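Local coordinates for protein GphF Dehydratase 1 (Archangium violaceum, PDB 6MBF) that acts as a dehydratase domain of the gephyronic acid polyketide synthase and probably also shifts the new double bond as an enoyl-isomerase, at residues E156-R159 and I160-P164; A201-D204 and A205-C209. All coordinates share one frame; numbering follows the deposited sequence.

Interaction 1: residues E156-R159 and I160-P164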
loop_
_atom_site.group_PDB
_atom_site.type_symbol
_atom_site.label_atom_id
_atom_site.label_comp_id
_atom_site.label_asym_id
_atom_site.label_seq_id
_atom_site.Cartn_x
_atom_site.Cartn_y
_atom_site.Cartn_z
ATOM N N GLU A 156 -2.953 -18.184 9.170
ATOM C CA GLU A 156 -3.015 -19.502 8.563
ATOM C C GLU A 156 -4.091 -19.560 7.484
ATOM O O GLU A 156 -3.863 -20.132 6.415
ATOM C CB GLU A 156 -3.210 -20.551 9.658
ATOM C CG GLU A 156 -1.903 -20.767 10.438
ATOM C CD GLU A 156 -2.026 -21.786 11.553
ATOM O OE1 GLU A 156 -1.158 -21.789 12.452
ATOM O OE2 GLU A 156 -2.987 -22.573 11.533
ATOM N N ARG A 157 -5.243 -18.920 7.715
ATOM C CA ARG A 157 -6.265 -18.838 6.673
ATOM C C ARG A 157 -5.800 -17.998 5.486
ATOM O O ARG A 157 -6.151 -18.288 4.335
ATOM C CB ARG A 157 -7.557 -18.251 7.237
ATOM C CG ARG A 157 -8.247 -19.102 8.286
ATOM C CD ARG A 157 -9.195 -18.237 9.103
ATOM N NE ARG A 157 -10.599 -18.555 8.876
ATOM C CZ ARG A 157 -11.444 -18.901 9.842
ATOM N NH1 ARG A 157 -11.026 -18.960 11.100
ATOM N NH2 ARG A 157 -12.710 -19.175 9.554
ATOM N N MET A 158 -5.030 -16.941 5.743
ATOM C CA MET A 158 -4.595 -16.035 4.686
ATOM C C MET A 158 -3.313 -16.489 3.991
ATOM O O MET A 158 -2.852 -15.807 3.070
ATOM C CB MET A 158 -4.400 -14.619 5.250
ATOM C CG MET A 158 -5.690 -13.957 5.757
ATOM S SD MET A 158 -6.885 -13.597 4.448
ATOM C CE MET A 158 -6.096 -12.203 3.643
ATOM N N ARG A 159 -2.724 -17.616 4.390
ATOM C CA ARG A 159 -1.441 -17.976 3.797
ATOM C C ARG A 159 -1.557 -18.372 2.332
ATOM O O ARG A 159 -0.531 -18.421 1.642
ATOM C CB ARG A 159 -0.777 -19.097 4.599
ATOM C CG ARG A 159 -1.396 -20.462 4.418
ATOM C CD ARG A 159 -0.782 -21.431 5.429
ATOM N NE ARG A 159 -1.608 -22.615 5.643
ATOM C CZ ARG A 159 -1.370 -23.798 5.094
ATOM N NH1 ARG A 159 -0.325 -23.963 4.294
ATOM N NH2 ARG A 159 -2.176 -24.820 5.350
ATOM N N ILE A 160 -2.776 -18.609 1.831
ATOM C CA ILE A 160 -2.970 -18.798 0.400
ATOM C C ILE A 160 -2.804 -17.493 -0.362
ATOM O O ILE A 160 -2.620 -17.513 -1.589
ATOM C CB ILE A 160 -4.350 -19.420 0.114
ATOM C CG1 ILE A 160 -5.472 -18.555 0.695
ATOM C CG2 ILE A 160 -4.416 -20.822 0.691
ATOM C CD1 ILE A 160 -6.852 -18.994 0.256
ATOM N N TYR A 161 -2.869 -16.353 0.337
ATOM C CA TYR A 161 -2.674 -15.047 -0.274
ATOM C C TYR A 161 -1.364 -14.379 0.108
ATOM O O TYR A 161 -0.905 -13.507 -0.633
ATOM C CB TYR A 161 -3.805 -14.089 0.116
ATOM C CG TYR A 161 -5.187 -14.617 -0.150
ATOM C CD1 TYR A 161 -5.519 -15.171 -1.379
ATOM C CD2 TYR A 161 -6.168 -14.557 0.837
ATOM C CE1 TYR A 161 -6.808 -15.655 -1.624
ATOM C CE2 TYR A 161 -7.447 -15.044 0.604
ATOM C CZ TYR A 161 -7.755 -15.586 -0.617
ATOM O OH TYR A 161 -9.031 -16.051 -0.833
ATOM N N TYR A 162 -0.765 -14.744 1.235
ATOM C CA TYR A 162 0.344 -13.982 1.792
ATOM C C TYR A 162 1.435 -14.918 2.272
ATOM O O TYR A 162 1.146 -15.902 2.961
ATOM C CB TYR A 162 -0.122 -13.130 2.968
ATOM C CG TYR A 162 -0.775 -11.817 2.608
ATOM C CD1 TYR A 162 -0.021 -10.768 2.076
ATOM C CD2 TYR A 162 -2.124 -11.596 2.873
ATOM C CE1 TYR A 162 -0.607 -9.544 1.773
ATOM C CE2 TYR A 162 -2.721 -10.373 2.576
ATOM C CZ TYR A 162 -1.957 -9.347 2.036
ATOM O OH TYR A 162 -2.555 -8.130 1.756
ATOM N N GLY A 163 2.679 -14.589 1.940
ATOM C CA GLY A 163 3.822 -15.327 2.421
ATOM C C GLY A 163 4.403 -14.767 3.707
ATOM O O GLY A 163 3.900 -13.790 4.282
ATOM N N PRO A 164 5.497 -15.378 4.178
ATOM C CA PRO A 164 6.007 -15.063 5.523
ATOM C C PRO A 164 6.604 -13.677 5.679
ATOM O O PRO A 164 6.813 -13.253 6.824
ATOM C CB PRO A 164 7.074 -16.140 5.762
ATOM C CG PRO A 164 7.442 -16.632 4.399
ATOM C CD PRO A 164 6.215 -16.506 3.555
#

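Interaction 2: residues A201-D204 and A205-C209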
loop_
_atom_site.group_PDB
_atom_site.type_symbol
_atom_site.label_atom_id
_atom_site.label_comp_id
_atom_site.label_asym_id
_atom_site.label_seq_id
_atom_site.Cartn_x
_atom_site.Cartn_y
_atom_site.Cartn_z
ATOM N N ALA A 201 5.488 -3.221 3.091
ATOM C CA ALA A 201 5.144 -4.293 4.023
ATOM C C ALA A 201 4.454 -3.743 5.261
ATOM O O ALA A 201 3.546 -4.381 5.812
ATOM C CB ALA A 201 6.396 -5.074 4.424
ATOM N N LEU A 202 4.887 -2.571 5.732
ATOM C CA LEU A 202 4.270 -1.986 6.916
ATOM C C LEU A 202 2.853 -1.497 6.619
ATOM O O LEU A 202 1.917 -1.780 7.373
ATOM C CB LEU A 202 5.151 -0.857 7.456
ATOM C CG LEU A 202 4.760 -0.277 8.823
ATOM C CD1 LEU A 202 5.988 0.221 9.545
ATOM C CD2 LEU A 202 3.772 0.863 8.659
ATOM N N LEU A 203 2.665 -0.763 5.520
ATOM C CA LEU A 203 1.317 -0.295 5.215
ATOM C C LEU A 203 0.387 -1.457 4.880
ATOM O O LEU A 203 -0.772 -1.458 5.305
ATOM C CB LEU A 203 1.351 0.731 4.082
ATOM C CG LEU A 203 -0.000 1.392 3.812
ATOM C CD1 LEU A 203 -0.523 2.120 5.053
ATOM C CD2 LEU A 203 0.099 2.340 2.605
ATOM N N ASP A 204 0.882 -2.473 4.162
ATOM C CA ASP A 204 0.071 -3.669 3.932
ATOM C C ASP A 204 -0.362 -4.314 5.243
ATOM O O ASP A 204 -1.503 -4.775 5.360
ATOM C CB ASP A 204 0.829 -4.688 3.081
ATOM C CG ASP A 204 0.104 -6.018 3.003
ATOM O OD1 ASP A 204 -0.900 -6.109 2.265
ATOM O OD2 ASP A 204 0.539 -6.965 3.694
ATOM N N ALA A 205 0.535 -4.372 6.232
ATOM C CA ALA A 205 0.159 -4.923 7.532
ATOM C C ALA A 205 -0.988 -4.130 8.160
ATOM O O ALA A 205 -1.915 -4.712 8.737
ATOM C CB ALA A 205 1.375 -4.947 8.461
ATOM N N CYS A 206 -0.966 -2.801 8.029
ATOM C CA CYS A 206 -2.071 -1.994 8.535
ATOM C C CYS A 206 -3.366 -2.308 7.794
ATOM O O CYS A 206 -4.430 -2.429 8.410
ATOM C CB CYS A 206 -1.733 -0.505 8.426
ATOM S SG CYS A 206 -0.322 0.016 9.446
ATOM N N PHE A 207 -3.298 -2.448 6.471
ATOM C CA PHE A 207 -4.501 -2.797 5.725
ATOM C C PHE A 207 -4.978 -4.199 6.084
ATOM O O PHE A 207 -6.188 -4.448 6.123
ATOM C CB PHE A 207 -4.251 -2.669 4.218
ATOM C CG PHE A 207 -4.049 -1.242 3.731
ATOM C CD1 PHE A 207 -4.112 -0.152 4.600
ATOM C CD2 PHE A 207 -3.780 -1.002 2.392
ATOM C CE1 PHE A 207 -3.918 1.165 4.126
ATOM C CE2 PHE A 207 -3.588 0.296 1.918
ATOM C CZ PHE A 207 -3.655 1.375 2.776
ATOM N N GLN A 208 -4.051 -5.115 6.397
ATOM C CA GLN A 208 -4.465 -6.456 6.803
ATOM C C GLN A 208 -5.198 -6.450 8.146
ATOM O O GLN A 208 -6.010 -7.348 8.407
ATOM C CB GLN A 208 -3.255 -7.397 6.843
ATOM C CG GLN A 208 -2.734 -7.822 5.458
ATOM C CD GLN A 208 -1.959 -9.109 5.540
ATOM O OE1 GLN A 208 -2.447 -10.094 6.105
ATOM N NE2 GLN A 208 -0.738 -9.115 5.006
ATOM N N CYS A 209 -4.934 -5.461 9.011
ATOM C CA CYS A 209 -5.754 -5.284 10.205
ATOM C C CYS A 209 -7.215 -5.054 9.835
ATOM O O CYS A 209 -8.123 -5.555 10.514
ATOM C CB CYS A 209 -5.232 -4.119 11.048
ATOM S SG CYS A 209 -3.612 -4.389 11.810
#

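Interaction 1: residues E156-R159 and I160-P164
M158 meets Y161 and Y162 in the tight turn that follows helix 151-158. The turn leads into Y162-G163-P164, the YGP of the GYxYGPxF motif of polyketide synthase dehydratases. Backbone hydrogen bonds set its shape. M158 O accepts Y161 N at 2.8 Å, a three-residue step that closes a beta turn over R159 and I160. This donor sits well above the carbonyl plane. The same oxygen takes a second, weak bond from Y162 N, so two consecutive amides converge on one acceptor.

The M158 chain is bent at chi2 (-67°) and again at chi3 (-73°), and these bends carry the sulfur and methyl to the edges of the Y161 and Y162 rings. M158 SD lies in the plane of the Y161 ring, at the edge, 5.1 Å from the ring centroid; this is a Met-aromatic contact. M158 CE touches Y161 CD2 at 3.7 Å. It also meets the edge of the Y162 ring at Y162 CE2, 4.0 Å away, so one methyl serves two rings. With an alanine in place of M158, a gap would probably open between the two ring edges, leaving the tyrosines' hydroxyl bonds to do more of the steadying.

I160 adds a contact from another direction. Its CG1 lies over the centre of one face of the Y161 ring, 3.8 Å above the plane. Y161 OH is hydrogen-bonded to H220 O, and Y162 OH to D204 OD1.

A CA-H...O contact also spans the turn: R159 CA lies 3.4 Å from Y162 O, which R167 NH2 grips by a hydrogen bond.

Interaction 2: residues A201-D204 and A205-C209
Helix 200-214 packs inside the dehydratase fold, and this contact joins two of its successive turns through D204 with Q208 and L203 with F207. D204 OD2 accepts a nearly straight hydrogen bond from Q208 NE2 at 2.8 Å. OD2 is met on its syn side, with the donor 24° out of the carboxylate plane, and OD2 itself lies in the amide plane of Q208. The carboxylate and amide planes are turned 59° against each other. D204 CG stands opposite its own backbone N (chi1 171°), which swings the carboxylate beside the turn that carries Q208.

D204 OD1 is hydrogen-bonded to the hydroxyl of Y162. Q208 OE1 is bonded to the hydroxyl of Y154, and Q208 NE2 also reaches L166 O. These bonds fix the amide's rotation, so Q208 probably helps to position D204. The run from H199 to Q208 is the HPxLLDxxxQ type of motif found in polyketide synthase dehydratases. D204 is probably in the place of the active-site aspartate of related dehydratases. Its helix is the central helix of one hot-dog unit in a double hot-dog fold.

On another side of the helix the contact is apolar. L203 CG sits over one face of the F207 ring, offset toward the rim, 4.1 Å from its centroid in a CH-pi contact. L203 CD1 comes to 3.6 Å from F207 CE1. V52 of helix 52-65 packs against both residues.

Regular backbone bonds support these pairs: F207 N to L203 O at 3.0 Å and Q208 N to D204 O at 2.8 Å.

Interactions 1 and 2 lie in series along the chain, with centres about 14 Å apart. They touch through Y162, which follows the turn after helix 151-158 and reaches helix 200-214. Y162 OH lies 2.7 Å from D204 OD1, joining the loop to the helix. Y162 CZ packs 3.2 Å from Q208 NE2. Y162 probably helps to place the carboxylate, which Q208 holds by its other oxygen. H41 also meets the Y162 ring. H41 and D204 probably correspond to the active-site histidine and aspartate of related dehydratases, which would put both interactions at the catalytic pocket. A bound magnesium ion lies about 6 Å from the side chains of both Y162 and D204, too far for direct coordination.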